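Local coordinates for protein agarase (Microbulbifer thermotolerans, PDB 3WZ1) that cleaves the beta-1,4-galactosidic linkages of agarose from within the chain, as the catalytic domain of a glycoside hydrolase family 16 enzyme, releasing mainly neoagarotetraose, at residues 23-28 / 43-48; 95-100 / 231-236. One frame throughout, in Å; residues are numbered along the deposited sequence.

Contact 1 of 2, residues 23-28 / 43-48; sequences HPLSDD and YERWKE. With NA (sodium ion), chain B.
Arg45, just ahead of strand 46-48, reaches to a type I beta turn, His23 to Ser26, in the GH16 beta-jelly roll, in the loop after strand 18-22. Its CB lies 3.8 Å from Leu25 CD1, and the two side chains run past one another head to tail. CG continues an extended chain, and CD comes against Leu25 O. NE then donates to Pro24 O at 2.8 Å; the bond is bent, 134° at the hydrogen, because the oxygen lies between NE and NH2 and is tilted from the guanidinium plane. NH2 adds a weak bond to the same oxygen, so one turn carbonyl meets two guanidinium nitrogens. NH1 instead donates to a water that in turn donates to Asp27 OD2, bridging two groups whose charges are too far apart for a salt bridge.

The turn is itself braced: His23 O accepts from both Ser26 N and Ser26 OG, while His23 ND1 takes the N-H of Leu25. With CG anti to the backbone N (chi1 -179°), Leu25 carries CD1 back over the six-membered ring of Trp46, a CH-pi contact 4.0 Å from the centroid. Asp27 OD2 also accepts from Tyr31 OH, and Asp28 O binds a sodium ion that is also bound by Asp4, Gly72 and Asp267. At the edge of the indole, Trp46 NE1 donates to Asp27 OD2 at 2.9 Å, which receives it on its anti lone pair, with carboxylate and ring only 16° from coplanar.

Contact 2 of 2, residues 95-100 / 231-236; sequences KAPLTY and PMYAII
Pro97 stacks its pyrrolidine ring on the phenol of Tyr233 where the loop 95-100 runs against strand 232-239 in the GH16 jelly roll. Pro97 CB sits over the centre of the aromatic ring, 3.7 Å from the centroid and 8° off the normal, a CH-pi contact made squarely on the face. Farther round the proline, CD closes on Tyr233 CE2 at 3.5 Å. Tyr233 has CG beside its own backbone N (chi1 -65°), which brings the ring alongside the proline, with Lys95 O at its edge.

Pro231 flanks Pro97, their CB atoms 3.8 Å apart. Thr99 lies alongside Pro231 in turn, laying its methyl CG2 against Pro231 CA and CB. Beneath this row the backbones form a single antiparallel bridge, the hydrogen-bonded pair Leu98 and Met232: Leu98 N to Met232 O and Met232 N to Leu98 O, both 2.8 Å, the first nearly straight at 172°. Leu98 O also receives a CA-H contact from Pro231 CA.

The side chain of Met232 is about 6 Å from that of Glu129, the predicted nucleophile. Across the contact itself, both hydrogen bonds belong to the backbone, whereas the side chains meet through carbon: the two peptide hydrogen bonds set the register, while the Pro97-Tyr233 contact is a largely dispersive CH-pi interaction that needs no polar partner.

In the fold
From the N terminus, the chain leaves strand 18-22, turns through 23-28 and returns at 43-48, so contact 1 closes a short loop, with the first part of helix 40-45 in it. Several strands later, strand 87-94 runs out into 95-100, and 130 residues pass before segment 231-236; contact 2 therefore closes a long excursion through much of the jelly roll. The contacts neither nest nor cross but stand in series, their centres 11 Å apart. They meet directly: Lys95 probably hydrogen-bonds through its N to Arg45 O and through NZ to Tyr43 O, while His23 packs on Leu98. Strand 87-94 pairs with both 46-48 and 232-239, joining the two regions.

Contact 1 of 2, residues 23-28 / 43-48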
# COMPACT_ATOMS: atom_id res chain seq x y z
N HIS A 23 -1.56 3.60 17.30
CA HIS A 23 -2.20 2.30 17.29
C HIS A 23 -1.11 1.23 17.30
O HIS A 23 -0.08 1.36 16.63
CB HIS A 23 -3.03 2.21 16.01
CG HIS A 23 -3.82 0.95 15.88
ND1 HIS A 23 -3.24 -0.27 15.63
CD2 HIS A 23 -5.15 0.72 15.96
CE1 HIS A 23 -4.18 -1.20 15.56
NE2 HIS A 23 -5.35 -0.62 15.75
N PRO A 24 -1.32 0.15 18.06
CA PRO A 24 -0.24 -0.83 18.23
C PRO A 24 0.19 -1.63 17.00
O PRO A 24 1.23 -2.28 17.04
CB PRO A 24 -0.78 -1.77 19.32
CG PRO A 24 -2.26 -1.59 19.27
CD PRO A 24 -2.49 -0.16 18.91
N LEU A 25 -0.55 -1.57 15.90
CA LEU A 25 -0.09 -2.20 14.66
C LEU A 25 1.14 -1.50 14.08
O LEU A 25 1.88 -2.07 13.27
CB LEU A 25 -1.22 -2.23 13.61
CG LEU A 25 -0.90 -2.87 12.27
CD1 LEU A 25 -0.47 -4.32 12.39
CD2 LEU A 25 -2.09 -2.74 11.33
N SER A 26 1.37 -0.26 14.50
CA SER A 26 2.50 0.52 13.99
C SER A 26 3.81 -0.24 14.22
O SER A 26 4.02 -0.80 15.31
CB SER A 26 2.56 1.89 14.65
OG SER A 26 1.30 2.55 14.54
N ASP A 27 4.65 -0.27 13.20
CA ASP A 27 5.86 -1.11 13.17
C ASP A 27 6.93 -0.36 12.39
O ASP A 27 6.71 -0.01 11.25
CB ASP A 27 5.55 -2.50 12.56
CG ASP A 27 6.60 -3.55 12.87
OD1 ASP A 27 7.70 -3.18 13.33
OD2 ASP A 27 6.34 -4.76 12.62
N ASP A 28 8.09 -0.13 13.02
CA ASP A 28 9.24 0.45 12.33
C ASP A 28 10.32 -0.57 11.96
O ASP A 28 11.40 -0.21 11.51
CB ASP A 28 9.81 1.67 13.07
CG ASP A 28 10.37 1.34 14.43
OD1 ASP A 28 10.26 0.17 14.88
OD2 ASP A 28 10.93 2.27 15.07
N TYR A 43 5.42 -11.90 13.91
CA TYR A 43 4.12 -12.53 14.04
C TYR A 43 3.21 -11.91 15.11
O TYR A 43 2.02 -12.23 15.17
CB TYR A 43 4.27 -14.05 14.25
CG TYR A 43 4.80 -14.81 13.05
CD1 TYR A 43 4.14 -14.79 11.82
CD2 TYR A 43 5.94 -15.62 13.14
CE1 TYR A 43 4.60 -15.50 10.73
CE2 TYR A 43 6.39 -16.34 12.04
CZ TYR A 43 5.71 -16.28 10.84
OH TYR A 43 6.15 -16.98 9.73
N GLU A 44 3.73 -11.00 15.92
CA GLU A 44 2.88 -10.27 16.84
C GLU A 44 1.87 -9.40 16.08
O GLU A 44 0.76 -9.14 16.58
CB GLU A 44 3.68 -9.38 17.78
CG GLU A 44 4.46 -10.08 18.89
CD GLU A 44 5.40 -9.12 19.60
OE1 GLU A 44 5.10 -7.89 19.65
OE2 GLU A 44 6.46 -9.55 20.09
N ARG A 45 2.25 -8.94 14.90
CA ARG A 45 1.40 -8.05 14.11
C ARG A 45 0.95 -8.61 12.77
O ARG A 45 -0.13 -8.25 12.29
CB ARG A 45 2.14 -6.74 13.83
CG ARG A 45 2.36 -5.88 15.06
CD ARG A 45 3.26 -4.70 14.75
NE ARG A 45 3.30 -3.83 15.93
CZ ARG A 45 4.02 -4.07 17.02
NH1 ARG A 45 4.83 -5.12 17.11
NH2 ARG A 45 3.91 -3.24 18.04
N TRP A 46 1.81 -9.42 12.15
CA TRP A 46 1.71 -9.73 10.72
C TRP A 46 1.56 -11.19 10.43
O TRP A 46 2.01 -12.05 11.20
CB TRP A 46 2.96 -9.24 9.96
CG TRP A 46 3.27 -7.78 10.22
CD1 TRP A 46 4.26 -7.28 11.01
CD2 TRP A 46 2.53 -6.65 9.74
NE1 TRP A 46 4.19 -5.90 11.04
CE2 TRP A 46 3.14 -5.49 10.27
CE3 TRP A 46 1.43 -6.49 8.89
CZ2 TRP A 46 2.66 -4.21 9.99
CZ3 TRP A 46 0.97 -5.22 8.61
CH2 TRP A 46 1.58 -4.10 9.16
N LYS A 47 0.95 -11.47 9.29
CA LYS A 47 1.01 -12.79 8.68
C LYS A 47 1.64 -12.66 7.30
O LYS A 47 1.57 -11.59 6.67
CB LYS A 47 -0.39 -13.42 8.58
CG LYS A 47 -1.32 -12.72 7.59
CD LYS A 47 -2.70 -13.35 7.41
CE LYS A 47 -2.68 -14.68 6.65
NZ LYS A 47 -2.32 -14.74 5.19
N GLU A 48 2.27 -13.74 6.82
CA GLU A 48 2.71 -13.76 5.42
C GLU A 48 1.50 -13.92 4.52
O GLU A 48 0.53 -14.60 4.89
CB GLU A 48 3.70 -14.90 5.18
CG GLU A 48 5.03 -14.66 5.89
CD GLU A 48 5.63 -15.90 6.50
OE1 GLU A 48 6.82 -16.17 6.24
OE2 GLU A 48 4.89 -16.59 7.26
NA NA B . 12.47 1.25 10.06
O HOH W 1 3.56 0.21 17.85
O HOH W 2 5.96 -6.54 14.81

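Contact 2 of 2, residues 95-100 / 231-236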
# COMPACT_ATOMS: atom_id res chain seq x y z
N LYS A 95 -2.70 -9.00 11.10
CA LYS A 95 -3.56 -10.02 11.69
C LYS A 95 -4.93 -9.45 12.09
O LYS A 95 -5.93 -10.18 12.07
CB LYS A 95 -2.87 -10.68 12.88
CG LYS A 95 -1.72 -11.56 12.45
CD LYS A 95 -1.13 -12.36 13.59
CE LYS A 95 -0.30 -13.54 13.08
NZ LYS A 95 0.28 -14.27 14.26
N ALA A 96 -4.96 -8.17 12.42
CA ALA A 96 -6.19 -7.49 12.81
C ALA A 96 -6.43 -6.30 11.89
O ALA A 96 -5.47 -5.73 11.39
CB ALA A 96 -6.08 -7.01 14.24
N PRO A 97 -7.70 -5.93 11.67
CA PRO A 97 -8.03 -4.83 10.79
C PRO A 97 -8.17 -3.51 11.53
O PRO A 97 -8.24 -3.48 12.78
CB PRO A 97 -9.38 -5.24 10.23
CG PRO A 97 -10.03 -5.94 11.39
CD PRO A 97 -8.92 -6.63 12.13
N LEU A 98 -8.21 -2.44 10.75
CA LEU A 98 -8.44 -1.08 11.23
C LEU A 98 -9.80 -0.60 10.79
O LEU A 98 -10.38 -1.12 9.82
CB LEU A 98 -7.40 -0.14 10.64
CG LEU A 98 -5.96 -0.52 10.92
CD1 LEU A 98 -5.05 0.44 10.23
CD2 LEU A 98 -5.67 -0.58 12.40
N THR A 99 -10.31 0.39 11.52
CA THR A 99 -11.56 1.05 11.17
C THR A 99 -11.39 2.56 11.24
O THR A 99 -10.59 3.06 12.02
CB THR A 99 -12.71 0.67 12.12
OG1 THR A 99 -12.28 0.81 13.50
CG2 THR A 99 -13.22 -0.77 11.81
N TYR A 100 -12.17 3.27 10.45
CA TYR A 100 -12.21 4.73 10.54
C TYR A 100 -12.74 5.13 11.93
O TYR A 100 -13.46 4.35 12.55
CB TYR A 100 -13.10 5.33 9.47
CG TYR A 100 -14.58 5.13 9.71
CD1 TYR A 100 -15.28 5.99 10.54
CD2 TYR A 100 -15.28 4.07 9.13
CE1 TYR A 100 -16.63 5.81 10.78
CE2 TYR A 100 -16.62 3.87 9.40
CZ TYR A 100 -17.30 4.76 10.22
OH TYR A 100 -18.66 4.61 10.46
N PRO A 231 -14.26 -2.91 8.34
CA PRO A 231 -12.87 -2.97 8.81
C PRO A 231 -11.95 -3.42 7.69
O PRO A 231 -12.35 -4.26 6.86
CB PRO A 231 -12.92 -4.01 9.91
CG PRO A 231 -14.36 -4.09 10.33
CD PRO A 231 -15.13 -3.83 9.08
N MET A 232 -10.74 -2.86 7.63
CA MET A 232 -9.82 -3.22 6.55
C MET A 232 -8.47 -3.63 7.11
O MET A 232 -7.94 -3.02 8.04
CB MET A 232 -9.61 -2.06 5.58
CG MET A 232 -10.87 -1.61 4.87
SD MET A 232 -10.48 -0.34 3.66
CE MET A 232 -12.13 0.28 3.33
N TYR A 233 -7.90 -4.67 6.49
CA TYR A 233 -6.59 -5.18 6.86
C TYR A 233 -5.51 -4.41 6.11
O TYR A 233 -5.69 -4.07 4.93
CB TYR A 233 -6.49 -6.68 6.55
CG TYR A 233 -7.46 -7.47 7.40
CD1 TYR A 233 -8.78 -7.63 7.00
CD2 TYR A 233 -7.05 -7.99 8.62
CE1 TYR A 233 -9.68 -8.29 7.82
CE2 TYR A 233 -7.96 -8.66 9.44
CZ TYR A 233 -9.25 -8.79 9.02
OH TYR A 233 -10.17 -9.44 9.83
N ALA A 234 -4.41 -4.13 6.80
CA ALA A 234 -3.24 -3.53 6.16
C ALA A 234 -2.48 -4.57 5.37
O ALA A 234 -2.20 -5.66 5.90
CB ALA A 234 -2.35 -2.91 7.23
N ILE A 235 -2.09 -4.23 4.14
CA ILE A 235 -1.37 -5.14 3.27
C ILE A 235 -0.19 -4.39 2.67
O ILE A 235 -0.33 -3.26 2.19
CB ILE A 235 -2.28 -5.69 2.14
CG1 ILE A 235 -3.57 -6.28 2.73
CG2 ILE A 235 -1.53 -6.69 1.29
CD1 ILE A 235 -4.63 -6.60 1.69
N ILE A 236 0.96 -5.03 2.71
CA ILE A 236 2.17 -4.49 2.09
C ILE A 236 2.62 -5.55 1.11
O ILE A 236 2.90 -6.68 1.50
CB ILE A 236 3.28 -4.21 3.11
CG1 ILE A 236 2.78 -3.26 4.22
CG2 ILE A 236 4.48 -3.60 2.38
CD1 ILE A 236 3.62 -3.32 5.48